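Local coordinates for protein acyl-coenzyme A oxidase 3 (Yarrowia lipolytica, PDB 5YS9) that oxidises acyl-CoA to trans-2-enoyl-CoA with FAD and molecular oxygen, releasing hydrogen peroxide in peroxisomal fatty acid beta-oxidation, at residues V226-V231 with N275-Y280. Sequence-based numbering, arbitrary orientation.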
ATOM      1  N   VAL A 226     -26.137  -8.845 -22.738  1.00 40.37           N
ATOM      2  CA  VAL A 226     -26.422  -7.998 -21.607  1.00 41.85           C
ATOM      3  C   VAL A 226     -26.888  -6.613 -22.060  1.00 41.21           C
ATOM      4  O   VAL A 226     -26.221  -5.986 -22.865  1.00 40.68           O
ATOM      5  CB  VAL A 226     -25.159  -7.889 -20.710  1.00 47.35           C
ATOM      6  CG1 VAL A 226     -25.334  -6.851 -19.600  1.00 50.73           C
ATOM      7  CG2 VAL A 226     -24.788  -9.262 -20.141  1.00 45.76           C
ATOM      8  N   LYS A 227     -28.039  -6.154 -21.562  1.00 40.10           N
ATOM      9  CA  LYS A 227     -28.532  -4.797 -21.836  1.00 39.29           C
ATOM     10  C   LYS A 227     -28.921  -4.194 -20.524  1.00 37.54           C
ATOM     11  O   LYS A 227     -28.764  -4.816 -19.485  1.00 38.43           O
ATOM     12  CB  LYS A 227     -29.780  -4.820 -22.749  1.00 46.10           C
ATOM     13  CG  LYS A 227     -29.712  -5.728 -23.971  1.00 47.66           C
ATOM     14  CD  LYS A 227     -28.613  -5.317 -24.933  1.00 47.30           C
ATOM     15  CE  LYS A 227     -28.330  -6.469 -25.880  1.00 48.31           C
ATOM     16  NZ  LYS A 227     -27.210  -6.168 -26.802  1.00 52.14           N
ATOM     17  N   ILE A 228     -29.530  -3.025 -20.594  1.00 39.68           N
ATOM     18  CA  ILE A 228     -29.731  -2.162 -19.460  1.00 41.72           C
ATOM     19  C   ILE A 228     -31.218  -1.887 -19.325  1.00 42.59           C
ATOM     20  O   ILE A 228     -31.851  -1.442 -20.299  1.00 43.09           O
ATOM     21  CB  ILE A 228     -28.970  -0.811 -19.621  1.00 39.52           C
ATOM     22  CG1 ILE A 228     -27.544  -1.029 -20.111  1.00 44.23           C
ATOM     23  CG2 ILE A 228     -28.925  -0.085 -18.300  1.00 42.20           C
ATOM     24  CD1 ILE A 228     -26.706   0.245 -20.247  1.00 46.19           C
ATOM     25  N   PHE A 229     -31.744  -2.100 -18.104  1.00 42.11           N
ATOM     26  CA  PHE A 229     -33.190  -1.935 -17.782  1.00 40.06           C
ATOM     27  C   PHE A 229     -33.338  -1.073 -16.526  1.00 44.58           C
ATOM     28  O   PHE A 229     -32.580  -1.250 -15.541  1.00 45.37           O
ATOM     29  CB  PHE A 229     -33.873  -3.314 -17.541  1.00 38.04           C
ATOM     30  CG  PHE A 229     -33.647  -4.303 -18.653  1.00 38.56           C
ATOM     31  CD1 PHE A 229     -32.440  -4.991 -18.758  1.00 38.28           C
ATOM     32  CD2 PHE A 229     -34.631  -4.535 -19.621  1.00 41.27           C
ATOM     33  CE1 PHE A 229     -32.202  -5.879 -19.798  1.00 37.90           C
ATOM     34  CE2 PHE A 229     -34.410  -5.444 -20.663  1.00 40.44           C
ATOM     35  CZ  PHE A 229     -33.190  -6.109 -20.753  1.00 39.12           C
ATOM     36  N   VAL A 230     -34.316  -0.164 -16.521  1.00 45.61           N
ATOM     37  CA  VAL A 230     -34.592   0.623 -15.318  1.00 42.02           C
ATOM     38  C   VAL A 230     -35.528  -0.204 -14.461  1.00 41.23           C
ATOM     39  O   VAL A 230     -36.603  -0.591 -14.914  1.00 40.20           O
ATOM     40  CB  VAL A 230     -35.227   2.017 -15.586  1.00 41.55           C
ATOM     41  CG1 VAL A 230     -35.258   2.823 -14.297  1.00 38.55           C
ATOM     42  CG2 VAL A 230     -34.438   2.785 -16.622  1.00 42.36           C
ATOM     43  N   VAL A 231     -35.125  -0.461 -13.222  1.00 36.64           N
ATOM     44  CA  VAL A 231     -35.970  -1.187 -12.287  1.00 34.26           C
ATOM     45  C   VAL A 231     -36.127  -0.353 -11.068  1.00 32.00           C
ATOM     46  O   VAL A 231     -35.149   0.031 -10.424  1.00 33.13           O
ATOM     47  CB  VAL A 231     -35.337  -2.528 -11.838  1.00 35.48           C
ATOM     48  CG1 VAL A 231     -36.299  -3.278 -10.899  1.00 31.72           C
ATOM     49  CG2 VAL A 231     -34.903  -3.362 -13.040  1.00 35.24           C
ATOM     50  N   ASN A 275     -39.029   0.015 -20.059  1.00 39.75           N
ATOM     51  CA  ASN A 275     -38.038   0.334 -19.052  1.00 40.76           C
ATOM     52  C   ASN A 275     -36.676  -0.048 -19.516  1.00 38.54           C
ATOM     53  O   ASN A 275     -35.708   0.457 -18.979  1.00 37.13           O
ATOM     54  CB  ASN A 275     -38.337  -0.345 -17.718  1.00 41.56           C
ATOM     55  CG  ASN A 275     -39.294   0.440 -16.846  1.00 40.45           C
ATOM     56  OD1 ASN A 275     -39.287   0.290 -15.633  1.00 44.00           O
ATOM     57  ND2 ASN A 275     -40.112   1.275 -17.443  1.00 42.74           N
ATOM     58  N   MET A 276     -36.601  -0.962 -20.477  1.00 39.28           N
ATOM     59  CA  MET A 276     -35.356  -1.255 -21.170  1.00 40.21           C
ATOM     60  C   MET A 276     -34.949  -0.035 -21.923  1.00 41.10           C
ATOM     61  O   MET A 276     -35.758   0.533 -22.644  1.00 43.65           O
ATOM     62  CB  MET A 276     -35.536  -2.368 -22.176  1.00 40.74           C
ATOM     63  CG  MET A 276     -34.285  -2.642 -23.011  1.00 41.85           C
ATOM     64  SD  MET A 276     -34.563  -4.009 -24.167  1.00 41.73           S
ATOM     65  CE  MET A 276     -33.078  -3.857 -25.179  1.00 38.83           C
ATOM     66  N   LEU A 277     -33.687   0.346 -21.799  1.00 43.78           N
ATOM     67  CA  LEU A 277     -33.184   1.529 -22.515  1.00 48.58           C
ATOM     68  C   LEU A 277     -32.854   1.154 -23.967  1.00 46.95           C
ATOM     69  O   LEU A 277     -32.151   0.195 -24.202  1.00 48.16           O
ATOM     70  CB  LEU A 277     -31.985   2.119 -21.776  1.00 47.51           C
ATOM     71  CG  LEU A 277     -32.286   2.657 -20.368  1.00 50.76           C
ATOM     72  CD1 LEU A 277     -30.973   3.024 -19.714  1.00 53.49           C
ATOM     73  CD2 LEU A 277     -33.235   3.842 -20.367  1.00 49.51           C
ATOM     74  N   MET A 278     -33.384   1.888 -24.940  1.00 51.35           N
ATOM     75  CA  MET A 278     -33.413   1.367 -26.327  1.00 53.93           C
ATOM     76  C   MET A 278     -32.801   2.215 -27.436  1.00 52.15           C
ATOM     77  O   MET A 278     -33.095   1.982 -28.598  1.00 58.98           O
ATOM     78  CB  MET A 278     -34.844   0.953 -26.728  1.00 50.26           C
ATOM     79  CG  MET A 278     -35.351  -0.340 -26.087  1.00 51.85           C
ATOM     80  SD  MET A 278     -36.992  -0.733 -26.747  1.00 48.06           S
ATOM     81  CE  MET A 278     -37.778  -1.745 -25.487  1.00 48.60           C
ATOM     82  N   LYS A 279     -31.911   3.140 -27.098  1.00 53.61           N
ATOM     83  CA  LYS A 279     -31.154   3.900 -28.114  1.00 55.71           C
ATOM     84  C   LYS A 279     -30.422   2.990 -29.120  1.00 56.53           C
ATOM     85  O   LYS A 279     -30.468   3.235 -30.318  1.00 61.79           O
ATOM     86  CB  LYS A 279     -30.154   4.864 -27.438  1.00 54.45           C
ATOM     87  CG  LYS A 279     -29.308   5.711 -28.390  1.00 55.84           C
ATOM     88  CD  LYS A 279     -28.805   7.007 -27.762  1.00 57.64           C
ATOM     89  CE  LYS A 279     -27.649   7.584 -28.572  1.00 65.68           C
ATOM     90  NZ  LYS A 279     -27.667   9.076 -28.664  1.00 74.50           N
ATOM     91  N   TYR A 280     -29.759   1.952 -28.612  1.00 56.75           N
ATOM     92  CA  TYR A 280     -28.948   1.053 -29.419  1.00 55.06           C
ATOM     93  C   TYR A 280     -29.648  -0.247 -29.744  1.00 56.68           C
ATOM     94  O   TYR A 280     -29.696  -0.633 -30.907  1.00 65.35           O
ATOM     95  CB  TYR A 280     -27.608   0.792 -28.753  1.00 51.25           C
ATOM     96  CG  TYR A 280     -26.801   2.048 -28.641  1.00 59.37           C
ATOM     97  CD1 TYR A 280     -26.433   2.754 -29.786  1.00 63.04           C
ATOM     98  CD2 TYR A 280     -26.423   2.575 -27.388  1.00 69.01           C
ATOM     99  CE1 TYR A 280     -25.710   3.928 -29.707  1.00 66.77           C
ATOM    100  CE2 TYR A 280     -25.672   3.751 -27.297  1.00 66.80           C
ATOM    101  CZ  TYR A 280     -25.322   4.416 -28.466  1.00 65.79           C
ATOM    102  OH  TYR A 280     -24.610   5.577 -28.444  1.00 63.51           O
TER
HETATM  103  O   HOH W   1     -30.025  -1.582 -23.323  1.00 35.92           O
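Met276 lies beside Phe229, with their CA atoms 4.1 Å apart, at a single antiparallel bridge where a loop runs briefly along the edge of a strand. The two form a non-hydrogen-bonded pair, framed by nearly straight bonds from Val230 N to Asn275 O (2.9 Å) and from Leu277 N to Ile228 O (3.0 Å). At the next pair, Ile228 with Leu277, that second bond is the one direct link, and a water bridges the other side, accepting from Ile228 N and donating to Leu277 O. With chi1 at 175° and the chain straight beyond CG, the Met276 side chain runs obliquely past the Phe229 ring toward Lys227. Its CB sits 3.5 Å from Phe229 CD2, its SD makes an oblique Met-aromatic contact, 4.8 Å from the ring centroid, and its CE ends 4.0 Å from Lys227 CG. Val230 adds to its N-H bond a methyl contact: chi1 of -171° sets CG2 beside its own N, 3.5 Å from Asn275 O. Leu277 forks, CD1 meeting Ile228 CG2 and CD2 lying 4.1 Å from Val230 CG2. Strand 222-232 belongs to the beta-rich middle domain of the acyl-CoA dehydrogenase fold and pairs antiparallel with strand 210-219. Phe187 stacks edge-to-face with Phe229, Leu277 packs on Ile133 and Ser136 of helix 116-136, and Gln141 of helix 139-147 binds Met276 O, so the loop joins this sheet to the N-terminal helices.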